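Local coordinates for protein spartin (Homo sapiens, PDB 4U7I) that acts as a lipophagy receptor and lipid transfer protein in lipid droplet turnover, and binds the ESCRT-III protein IST1 through the MIT domain modelled here, at residues I7-E12 with I51-K56; G45-G50 with K76-N81. All blocks are in the same frame, centred on the assembly; numbering follows the deposited sequence.

Contact 1: I7-E12 with I51-K56; sequences IKIIRE and ISISSK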
loop_
_atom_site.group_PDB
_atom_site.type_symbol
_atom_site.label_atom_id
_atom_site.label_comp_id
_atom_site.label_asym_id
_atom_site.label_seq_id
_atom_site.Cartn_x
_atom_site.Cartn_y
_atom_site.Cartn_z
ATOM N N ILE A 7 4.017 8.488 -14.458
ATOM C CA ILE A 7 4.825 7.455 -13.823
ATOM C C ILE A 7 5.413 7.959 -12.505
ATOM O O ILE A 7 5.458 7.216 -11.524
ATOM C CB ILE A 7 5.952 6.952 -14.753
ATOM C CG1 ILE A 7 5.349 6.258 -15.977
ATOM C CG2 ILE A 7 6.864 5.974 -14.028
ATOM C CD1 ILE A 7 6.376 5.757 -16.975
ATOM N N LYS A 8 5.842 9.219 -12.447
ATOM C CA LYS A 8 6.414 9.687 -11.184
ATOM C C LYS A 8 5.331 9.757 -10.102
ATOM O O LYS A 8 5.598 9.455 -8.936
ATOM C CB LYS A 8 7.129 11.034 -11.350
ATOM C CG LYS A 8 6.393 12.064 -12.163
ATOM C CD LYS A 8 7.292 13.250 -12.494
ATOM N N ILE A 9 4.103 10.104 -10.481
ATOM C CA ILE A 9 2.987 10.065 -9.533
ATOM C C ILE A 9 2.812 8.656 -8.961
ATOM O O ILE A 9 2.650 8.465 -7.747
ATOM C CB ILE A 9 1.664 10.513 -10.188
ATOM C CG1 ILE A 9 1.660 12.023 -10.394
ATOM C CG2 ILE A 9 0.473 10.101 -9.323
ATOM C CD1 ILE A 9 0.535 12.502 -11.279
ATOM N N ILE A 10 2.854 7.663 -9.835
ATOM C CA ILE A 10 2.731 6.280 -9.371
ATOM C C ILE A 10 3.907 5.934 -8.458
ATOM O O ILE A 10 3.733 5.359 -7.378
ATOM C CB ILE A 10 2.659 5.299 -10.559
ATOM C CG1 ILE A 10 1.316 5.446 -11.266
ATOM C CG2 ILE A 10 2.840 3.849 -10.096
ATOM C CD1 ILE A 10 1.285 4.817 -12.686
ATOM N N ARG A 11 5.107 6.313 -8.874
ATOM C CA ARG A 11 6.290 5.980 -8.093
ATOM C C ARG A 11 6.261 6.655 -6.720
ATOM O O ARG A 11 6.605 6.031 -5.713
ATOM C CB ARG A 11 7.558 6.371 -8.851
ATOM C CG ARG A 11 8.840 5.776 -8.283
ATOM C CD ARG A 11 10.053 6.286 -9.057
ATOM N NE ARG A 11 9.881 6.127 -10.499
ATOM N N GLU A 12 5.841 7.919 -6.677
ATOM C CA GLU A 12 5.779 8.649 -5.407
ATOM C C GLU A 12 4.765 8.001 -4.481
ATOM O O GLU A 12 5.008 7.866 -3.285
ATOM C CB GLU A 12 5.414 10.127 -5.609
ATOM C CG GLU A 12 6.368 10.956 -6.471
ATOM C CD GLU A 12 7.826 10.558 -6.339
ATOM O OE1 GLU A 12 8.380 10.667 -5.225
ATOM O OE2 GLU A 12 8.423 10.146 -7.360
ATOM N N ILE A 51 -2.929 3.833 -7.633
ATOM C CA ILE A 51 -3.716 2.848 -8.374
ATOM C C ILE A 51 -4.601 3.538 -9.410
ATOM O O ILE A 51 -4.904 2.977 -10.468
ATOM C CB ILE A 51 -4.564 1.996 -7.401
ATOM C CG1 ILE A 51 -3.647 1.077 -6.596
ATOM C CG2 ILE A 51 -5.599 1.167 -8.144
ATOM C CD1 ILE A 51 -4.287 0.530 -5.307
ATOM N N SER A 52 -4.985 4.778 -9.126
ATOM C CA SER A 52 -5.947 5.492 -9.974
ATOM C C SER A 52 -5.386 5.934 -11.327
ATOM O O SER A 52 -6.148 6.299 -12.222
ATOM C CB SER A 52 -6.467 6.718 -9.238
ATOM O OG SER A 52 -5.471 7.727 -9.219
ATOM N N ILE A 53 -4.063 5.916 -11.479
ATOM C CA ILE A 53 -3.441 6.429 -12.697
ATOM C C ILE A 53 -3.590 5.443 -13.859
ATOM O O ILE A 53 -3.171 4.298 -13.756
ATOM C CB ILE A 53 -1.944 6.732 -12.471
ATOM C CG1 ILE A 53 -1.766 7.676 -11.275
ATOM C CG2 ILE A 53 -1.316 7.274 -13.751
ATOM C CD1 ILE A 53 -2.517 8.980 -11.419
ATOM N N SER A 54 -4.211 5.888 -14.949
ATOM C CA SER A 54 -4.379 5.057 -16.143
ATOM C C SER A 54 -3.008 4.607 -16.638
ATOM O O SER A 54 -2.108 5.430 -16.778
ATOM C CB SER A 54 -5.132 5.830 -17.235
ATOM O OG SER A 54 -5.250 5.072 -18.433
ATOM N N SER A 55 -2.836 3.306 -16.874
ATOM C CA SER A 55 -1.511 2.788 -17.216
ATOM C C SER A 55 -1.519 1.677 -18.271
ATOM O O SER A 55 -0.519 0.985 -18.445
ATOM C CB SER A 55 -0.803 2.286 -15.952
ATOM O OG SER A 55 -1.584 1.313 -15.270
ATOM N N LYS A 56 -2.636 1.517 -18.976
ATOM C CA LYS A 56 -2.733 0.516 -20.047
ATOM C C LYS A 56 -3.033 1.092 -21.433
ATOM O O LYS A 56 -3.452 0.361 -22.331
ATOM C CB LYS A 56 -3.814 -0.504 -19.707
ATOM C CG LYS A 56 -3.422 -1.498 -18.655
ATOM C CD LYS A 56 -4.501 -2.557 -18.500
ATOM C CE LYS A 56 -5.875 -1.933 -18.346
ATOM N NZ LYS A 56 -6.860 -2.896 -17.795
#
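Ile53 turns its CG1 anti to its own carbonyl carbon (chi1 -54°) and then folds CD1 back rather than extending it (chi2 -57°), which carries CD1 toward Ile9 while CB and CG2 stay against Ile10 and CG1 sits between the two, touching both. Ile10 has the same first torsion but an extended second one (chi2 164°), and reaches out along CG1 and CD1 into the flank of Ile53. Its CG1 rests 3.7 Å from Ile53 CB, and one bond further on Ile10 CD1 packs against Ile53 CG2 at the same 3.7 Å. The two side chains cross obliquely, with CG1 and CD1 of Ile10 against the CB branch point of Ile53. Ile9 closes in through its CG2 branch, 3.8 Å from Ile53 CD1, with the two side chains crossing at about a right angle. This is apolar packing between the first helix of the MIT three-helix bundle, helix 5-29, and the loop that leaves helix 33-51 on its way to helix 63-90. Residues 9 and 10 are neighbours on one helical turn, and Ile53 alone answers both, its CA lying 7.0 Å from the CA of Ile10. The polar atoms of the loop look to other partners: Ile53 O takes a hydrogen bond from Gln72 NE2, and Ser55 OG pairs with Gln72 OE1, so one amide of helix 63-90 holds the loop at two points. Ile10 also packs on Gln72, and Ile7, a turn earlier, touches Trp65 of that same helix.

Contact 2: G45-G50 with K76-N81; sequences GHLLRG and KETLQN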
loop_
_atom_site.group_PDB
_atom_site.type_symbol
_atom_site.label_atom_id
_atom_site.label_comp_id
_atom_site.label_asym_id
_atom_site.label_seq_id
_atom_site.Cartn_x
_atom_site.Cartn_y
_atom_site.Cartn_z
ATOM N N GLY A 45 -4.666 6.379 1.432
ATOM C CA GLY A 45 -4.757 7.551 0.574
ATOM C C GLY A 45 -3.731 7.494 -0.544
ATOM O O GLY A 45 -4.046 7.730 -1.715
ATOM N N HIS A 46 -2.494 7.173 -0.183
ATOM C CA HIS A 46 -1.433 7.079 -1.180
ATOM C C HIS A 46 -1.659 5.905 -2.122
ATOM O O HIS A 46 -1.417 6.029 -3.327
ATOM C CB HIS A 46 -0.074 6.963 -0.498
ATOM C CG HIS A 46 0.246 8.140 0.367
ATOM N ND1 HIS A 46 0.450 9.400 -0.151
ATOM C CD2 HIS A 46 0.363 8.259 1.707
ATOM C CE1 HIS A 46 0.689 10.244 0.836
ATOM N NE2 HIS A 46 0.641 9.580 1.975
ATOM N N LEU A 47 -2.114 4.770 -1.591
ATOM C CA LEU A 47 -2.335 3.595 -2.445
ATOM C C LEU A 47 -3.397 3.917 -3.490
ATOM O O LEU A 47 -3.232 3.633 -4.684
ATOM C CB LEU A 47 -2.769 2.364 -1.631
ATOM C CG LEU A 47 -1.698 1.802 -0.692
ATOM C CD1 LEU A 47 -2.340 0.924 0.351
ATOM C CD2 LEU A 47 -0.683 1.011 -1.496
ATOM N N LEU A 48 -4.492 4.512 -3.036
ATOM C CA LEU A 48 -5.596 4.835 -3.934
ATOM C C LEU A 48 -5.142 5.732 -5.073
ATOM O O LEU A 48 -5.527 5.528 -6.223
ATOM C CB LEU A 48 -6.735 5.513 -3.173
ATOM C CG LEU A 48 -7.606 4.635 -2.275
ATOM C CD1 LEU A 48 -8.498 5.531 -1.430
ATOM C CD2 LEU A 48 -8.439 3.641 -3.092
ATOM N N ARG A 49 -4.314 6.720 -4.756
ATOM C CA ARG A 49 -3.875 7.653 -5.783
ATOM C C ARG A 49 -3.016 6.963 -6.835
ATOM O O ARG A 49 -3.197 7.183 -8.032
ATOM C CB ARG A 49 -3.093 8.807 -5.167
ATOM C CG ARG A 49 -2.652 9.835 -6.200
ATOM C CD ARG A 49 -2.028 11.045 -5.540
ATOM N NE ARG A 49 -0.771 10.710 -4.875
ATOM C CZ ARG A 49 -0.651 10.480 -3.571
ATOM N NH1 ARG A 49 -1.715 10.549 -2.781
ATOM N NH2 ARG A 49 0.536 10.188 -3.056
ATOM N N GLY A 50 -2.064 6.158 -6.381
ATOM C CA GLY A 50 -1.166 5.450 -7.283
ATOM C C GLY A 50 -1.926 4.500 -8.192
ATOM O O GLY A 50 -1.627 4.381 -9.378
ATOM N N LYS A 76 -2.349 -2.557 -5.276
ATOM C CA LYS A 76 -3.717 -3.055 -5.163
ATOM C C LYS A 76 -3.803 -4.184 -4.143
ATOM O O LYS A 76 -4.761 -4.269 -3.383
ATOM C CB LYS A 76 -4.250 -3.532 -6.519
ATOM C CG LYS A 76 -4.622 -2.399 -7.427
ATOM C CD LYS A 76 -5.201 -2.900 -8.727
ATOM C CE LYS A 76 -4.134 -3.532 -9.586
ATOM N NZ LYS A 76 -4.730 -4.007 -10.869
ATOM N N GLU A 77 -2.787 -5.035 -4.121
ATOM C CA GLU A 77 -2.762 -6.153 -3.188
ATOM C C GLU A 77 -2.672 -5.638 -1.755
ATOM O O GLU A 77 -3.372 -6.101 -0.855
ATOM C CB GLU A 77 -1.588 -7.070 -3.501
ATOM C CG GLU A 77 -1.417 -8.221 -2.543
ATOM C CD GLU A 77 -0.474 -9.273 -3.090
ATOM O OE1 GLU A 77 -0.212 -9.248 -4.313
ATOM O OE2 GLU A 77 0.005 -10.116 -2.303
ATOM N N THR A 78 -1.797 -4.667 -1.547
ATOM C CA THR A 78 -1.609 -4.116 -0.222
ATOM C C THR A 78 -2.824 -3.322 0.214
ATOM O O THR A 78 -3.214 -3.370 1.384
ATOM C CB THR A 78 -0.344 -3.254 -0.187
ATOM O OG1 THR A 78 0.780 -4.132 -0.222
ATOM C CG2 THR A 78 -0.280 -2.407 1.072
ATOM N N LEU A 79 -3.447 -2.615 -0.721
ATOM C CA LEU A 79 -4.645 -1.848 -0.384
ATOM C C LEU A 79 -5.723 -2.780 0.178
ATOM O O LEU A 79 -6.392 -2.446 1.160
ATOM C CB LEU A 79 -5.171 -1.093 -1.604
ATOM C CG LEU A 79 -6.528 -0.402 -1.453
ATOM C CD1 LEU A 79 -6.495 0.681 -0.384
ATOM C CD2 LEU A 79 -6.984 0.188 -2.775
ATOM N N GLN A 80 -5.876 -3.951 -0.431
ATOM C CA GLN A 80 -6.815 -4.946 0.084
ATOM C C GLN A 80 -6.462 -5.341 1.515
ATOM O O GLN A 80 -7.318 -5.340 2.396
ATOM C CB GLN A 80 -6.835 -6.195 -0.796
ATOM C CG GLN A 80 -7.256 -5.949 -2.222
ATOM C CD GLN A 80 -7.059 -7.184 -3.083
ATOM O OE1 GLN A 80 -6.934 -8.299 -2.570
ATOM N NE2 GLN A 80 -7.018 -6.989 -4.395
ATOM N N ASN A 81 -5.197 -5.665 1.748
ATOM C CA ASN A 81 -4.763 -6.083 3.087
ATOM C C ASN A 81 -4.916 -4.989 4.145
ATOM O O ASN A 81 -5.359 -5.269 5.266
ATOM C CB ASN A 81 -3.313 -6.557 3.055
ATOM C CG ASN A 81 -3.131 -7.798 2.202
ATOM O OD1 ASN A 81 -4.064 -8.580 2.027
ATOM N ND2 ASN A 81 -1.935 -7.978 1.658
#
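Leucine-rich helix packing joins helix 33-51 to helix 63-90 near the centre of the MIT three-helix bundle. The two short segments run roughly antiparallel, at 145° between their directions, with axes 9.6 Å apart at closest approach. Leu47 points toward the partner helix and sets its CD1 methyl on the backbone of Leu79, 3.7 Å from Leu79 CA, so a side chain here meets main chain as much as side chain. The same methyl of Leu47 is 4.0 Å from Thr78 CG2, the methyl branch, which stands anti to the backbone N. Beside the buried Leu47 and Thr78, Leu48 lies nearer the solvent and swings its end inward to meet Leu79. Helix 5-29 packs here too: His46 meets the ring of Phe20, the two planes only about 15° apart, and Leu47 touches Ala17. Leu47 and Thr78 each pack against aromatic side-chain atoms of the bound IST1 peptide. On the face turned from helix 63-90, Arg49 NH2 gives His46 ND1 a hydrogen bond of 3.0 Å, nearly straight at 167° and close to the planes of both groups. Leu48 CD2 reaches Leu79 CD2 at 3.8 Å, the two side chains crossing at about a right angle.

In the fold
Contact 1 and contact 2 lie about 12 Å apart, centre to centre, and between them tie all three helices together: 7-12 belongs to the first, 45-50 to the second and 76-81 to the third, while 51-56 runs out of the second. They meet where helix 33-51 ends. Ile51 CD1, from contact 1, sits 3.6 Å from Lys76 CG and 3.7 Å from Leu79 CD2 of contact 2, and Ile10 CG1 packs 3.7 Å from Gly50 O. Gln72 bridges the same place, its NE2 also bonding to Gly50 O. The IST1 peptide lies against contact 2, where it also packs on Asn81 and makes a weak hydrogen bond with Glu77 OE2.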